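Local coordinates for unknown conserved protein BH2331 (Bacillus halodurans, PDB 1VL5), which is probably an S-adenosylmethionine-dependent methyltransferase, though neither its substrate nor its biological role is established, at residues F55-F65 against M97-T108. Sequence-based numbering, arbitrary orientation. Where two conformers were deposited one is given.
Unlike the reference sequence in segment 97-108: Met97 (reference Leu).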
# COMPACT_ATOMS: atom_id res chain seq x y z
N PHE A 55 1.23 13.82 -6.71
CA PHE A 55 1.97 14.76 -5.85
C PHE A 55 2.73 15.80 -6.67
O PHE A 55 2.87 16.99 -6.26
CB PHE A 55 2.94 14.00 -4.91
CG PHE A 55 2.32 13.57 -3.59
CD1 PHE A 55 1.37 12.60 -3.54
CD2 PHE A 55 2.69 14.18 -2.42
CE1 PHE A 55 0.79 12.22 -2.34
CE2 PHE A 55 2.16 13.78 -1.23
CZ PHE A 55 1.18 12.81 -1.18
N ALA A 56 3.16 15.37 -7.85
CA ALA A 56 4.07 16.16 -8.72
C ALA A 56 3.72 17.63 -8.92
O ALA A 56 4.59 18.49 -8.73
CB ALA A 56 4.26 15.47 -10.09
N PRO A 57 2.47 17.94 -9.29
CA PRO A 57 2.17 19.35 -9.53
C PRO A 57 2.27 20.25 -8.30
O PRO A 57 2.39 21.44 -8.43
CB PRO A 57 0.71 19.35 -9.99
CG PRO A 57 0.25 18.00 -9.98
CD PRO A 57 1.28 17.08 -9.44
N PHE A 58 2.17 19.68 -7.09
CA PHE A 58 2.05 20.46 -5.87
C PHE A 58 3.34 20.52 -5.04
O PHE A 58 3.35 21.08 -3.95
CB PHE A 58 0.97 19.79 -5.00
CG PHE A 58 -0.38 19.75 -5.66
CD1 PHE A 58 -1.10 20.92 -5.84
CD2 PHE A 58 -0.90 18.56 -6.12
CE1 PHE A 58 -2.34 20.90 -6.46
CE2 PHE A 58 -2.12 18.53 -6.72
CZ PHE A 58 -2.85 19.71 -6.90
N VAL A 59 4.39 19.82 -5.46
CA VAL A 59 5.66 19.79 -4.73
C VAL A 59 6.85 20.23 -5.60
O VAL A 59 6.69 20.49 -6.81
CB VAL A 59 5.90 18.45 -4.12
CG1 VAL A 59 4.68 18.00 -3.32
CG2 VAL A 59 6.25 17.34 -5.19
N LYS A 60 8.03 20.33 -5.01
CA LYS A 60 9.23 20.79 -5.74
C LYS A 60 9.73 19.68 -6.64
O LYS A 60 9.93 19.89 -7.85
CB LYS A 60 10.33 21.26 -4.76
CG LYS A 60 11.57 21.81 -5.44
CD LYS A 60 12.73 22.26 -4.47
N LYS A 61 9.93 18.51 -6.06
CA LYS A 61 10.48 17.37 -6.80
C LYS A 61 9.97 16.06 -6.26
O LYS A 61 9.76 15.92 -5.05
CB LYS A 61 11.99 17.37 -6.65
CG LYS A 61 12.62 16.11 -7.20
CD LYS A 61 14.06 16.28 -7.64
CE LYS A 61 14.60 14.95 -8.12
NZ LYS A 61 16.04 15.08 -8.23
N VAL A 62 9.81 15.08 -7.15
CA VAL A 62 9.44 13.71 -6.76
C VAL A 62 10.48 12.71 -7.29
O VAL A 62 10.89 12.78 -8.45
CB VAL A 62 8.05 13.29 -7.27
CG1 VAL A 62 7.68 11.89 -6.74
CG2 VAL A 62 6.94 14.33 -6.88
N VAL A 63 10.89 11.77 -6.44
CA VAL A 63 11.66 10.64 -6.88
C VAL A 63 10.72 9.47 -6.88
O VAL A 63 10.23 9.08 -5.84
CB VAL A 63 12.88 10.38 -5.98
CG1 VAL A 63 13.59 9.12 -6.38
CG2 VAL A 63 13.84 11.58 -6.02
N ALA A 64 10.48 8.90 -8.06
CA ALA A 64 9.68 7.68 -8.20
C ALA A 64 10.62 6.50 -8.19
O ALA A 64 11.48 6.35 -9.08
CB ALA A 64 8.88 7.76 -9.53
N PHE A 65 10.45 5.64 -7.19
CA PHE A 65 11.44 4.63 -6.84
C PHE A 65 10.83 3.22 -6.92
O PHE A 65 9.79 2.94 -6.28
CB PHE A 65 11.86 4.96 -5.41
CG PHE A 65 12.88 4.06 -4.82
CD1 PHE A 65 14.21 4.08 -5.28
CD2 PHE A 65 12.57 3.26 -3.73
CE1 PHE A 65 15.18 3.29 -4.69
CE2 PHE A 65 13.54 2.48 -3.15
CZ PHE A 65 14.86 2.50 -3.66
N MSE A 97 17.70 1.57 0.88
CA MSE A 97 17.51 2.65 -0.08
C MSE A 97 18.73 3.50 -0.27
O MSE A 97 19.33 3.96 0.68
CB MSE A 97 16.34 3.52 0.35
CG MSE A 97 15.07 2.75 0.33
SE MSE A 97 13.63 3.97 0.35
CE MSE A 97 13.32 4.10 2.30
N PRO A 98 19.08 3.75 -1.53
CA PRO A 98 20.34 4.35 -1.87
C PRO A 98 20.29 5.87 -1.87
O PRO A 98 20.69 6.54 -2.85
CB PRO A 98 20.56 3.80 -3.27
CG PRO A 98 19.17 3.94 -3.85
CD PRO A 98 18.26 3.50 -2.73
N PHE A 99 19.80 6.42 -0.77
CA PHE A 99 19.68 7.84 -0.63
C PHE A 99 20.38 8.20 0.64
O PHE A 99 20.56 7.36 1.51
CB PHE A 99 18.23 8.30 -0.59
CG PHE A 99 17.44 7.87 -1.78
CD1 PHE A 99 17.71 8.40 -3.01
CD2 PHE A 99 16.43 6.92 -1.66
CE1 PHE A 99 17.00 7.98 -4.14
CE2 PHE A 99 15.71 6.49 -2.77
CZ PHE A 99 15.99 7.02 -4.00
N THR A 100 20.74 9.47 0.74
CA THR A 100 21.43 9.98 1.90
C THR A 100 20.42 10.23 3.00
O THR A 100 19.22 10.32 2.75
CB THR A 100 22.22 11.25 1.60
OG1 THR A 100 21.40 12.16 0.88
CG2 THR A 100 23.47 10.91 0.80
N ASP A 101 20.94 10.29 4.22
CA ASP A 101 20.17 10.60 5.39
C ASP A 101 19.55 11.96 5.20
O ASP A 101 20.18 12.84 4.62
CB ASP A 101 21.06 10.69 6.61
CG ASP A 101 21.62 9.36 7.09
OD1 ASP A 101 21.56 8.35 6.39
OD2 ASP A 101 22.15 9.36 8.21
N GLU A 102 18.34 12.14 5.71
CA GLU A 102 17.71 13.48 5.81
C GLU A 102 17.63 14.17 4.50
O GLU A 102 17.88 15.36 4.41
CB GLU A 102 18.47 14.37 6.81
CG GLU A 102 18.27 13.87 8.23
CD GLU A 102 19.04 14.66 9.26
OE1 GLU A 102 19.41 15.82 8.99
OE2 GLU A 102 19.27 14.11 10.34
N ARG A 103 17.21 13.43 3.47
CA ARG A 103 17.03 14.04 2.15
C ARG A 103 15.58 14.52 1.84
O ARG A 103 15.37 15.59 1.25
CB ARG A 103 17.45 13.06 1.11
CG ARG A 103 17.08 13.51 -0.23
CD ARG A 103 17.91 12.93 -1.26
NE ARG A 103 17.36 13.38 -2.54
CZ ARG A 103 17.68 12.83 -3.69
NH1 ARG A 103 18.60 11.89 -3.72
NH2 ARG A 103 17.12 13.26 -4.81
N PHE A 104 14.57 13.74 2.27
CA PHE A 104 13.20 13.98 1.85
C PHE A 104 12.34 14.67 2.89
O PHE A 104 12.44 14.38 4.07
CB PHE A 104 12.57 12.62 1.41
CG PHE A 104 13.29 12.00 0.25
CD1 PHE A 104 13.13 12.54 -1.04
CD2 PHE A 104 14.25 11.01 0.42
CE1 PHE A 104 13.82 12.01 -2.11
CE2 PHE A 104 14.97 10.49 -0.67
CZ PHE A 104 14.73 11.02 -1.95
N HIS A 105 11.41 15.55 2.45
CA HIS A 105 10.36 16.02 3.35
C HIS A 105 9.25 14.99 3.55
O HIS A 105 8.65 14.91 4.63
CB HIS A 105 9.77 17.31 2.83
CG HIS A 105 10.79 18.37 2.61
ND1 HIS A 105 11.51 18.48 1.43
CD2 HIS A 105 11.23 19.38 3.40
CE1 HIS A 105 12.30 19.53 1.50
NE2 HIS A 105 12.16 20.09 2.68
N ILE A 106 8.98 14.19 2.50
CA ILE A 106 7.90 13.21 2.51
C ILE A 106 8.37 11.90 1.92
O ILE A 106 9.05 11.88 0.94
CB ILE A 106 6.65 13.74 1.71
CG1 ILE A 106 6.12 15.03 2.32
CG2 ILE A 106 5.55 12.66 1.71
CD1 ILE A 106 5.00 15.69 1.54
N VAL A 107 8.01 10.79 2.56
CA VAL A 107 8.11 9.49 1.93
C VAL A 107 6.69 8.99 1.81
O VAL A 107 5.96 8.98 2.80
CB VAL A 107 8.97 8.49 2.74
CG1 VAL A 107 8.98 7.13 2.07
CG2 VAL A 107 10.37 8.97 2.86
N THR A 108 6.31 8.59 0.60
CA THR A 108 5.03 7.94 0.37
C THR A 108 5.19 6.49 -0.04
O THR A 108 6.17 6.11 -0.71
CB THR A 108 4.17 8.65 -0.72
OG1 THR A 108 4.93 8.96 -1.91
CG2 THR A 108 3.59 9.88 -0.20
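Phe65 and Phe99 form an offset edge-to-face pair: the CE2–CZ edge of Phe99 comes over one face of Phe65, with centroids 5.2 Å apart and planes at 61°. The CB bond of Phe65 already points toward the loop, and with CG anti to the backbone N (chi1 -179°) the ring continues that way. At the far end of the same ring, selenomethionine Met97, in one of its two conformers, places SE obliquely 3.8 Å from Phe65 CE2, so this Met-aromatic contact is less certain. Pro98, at the centre of an inverse gamma turn, adds its CD 3.7 Å from Phe65 CE1.

Apolar packing also involves Val63, which splits its methyls, CG1 meeting Phe99 CZ at 4.0 Å while CG2 touches the edge of Phe104 at CE1 (3.9 Å). On the opposite face of the sheet, Phe55, at the end of helix 50-55, rests its CZ against Thr108 CG2 (3.9 Å), and Ile106 CD1 approaches the edge of the Phe55 ring.

Among the charged groups, Lys61 NZ lies 4.0 Å from Arg103 NH2, a like-charge approach probably eased by salt bridges from Lys61 to Glu88 and from Arg103 to Glu40. The Arg103 side chain also covers one face of Phe104.

Strand 40-44 lies between 61-66 and 104-110, parallel to both; the Phe65 and Val63 cluster covers one face, and Phe55 with Ile106 and Thr108 the other, of the Rossmann-like sheet characteristic of S-adenosylmethionine-dependent methyltransferases.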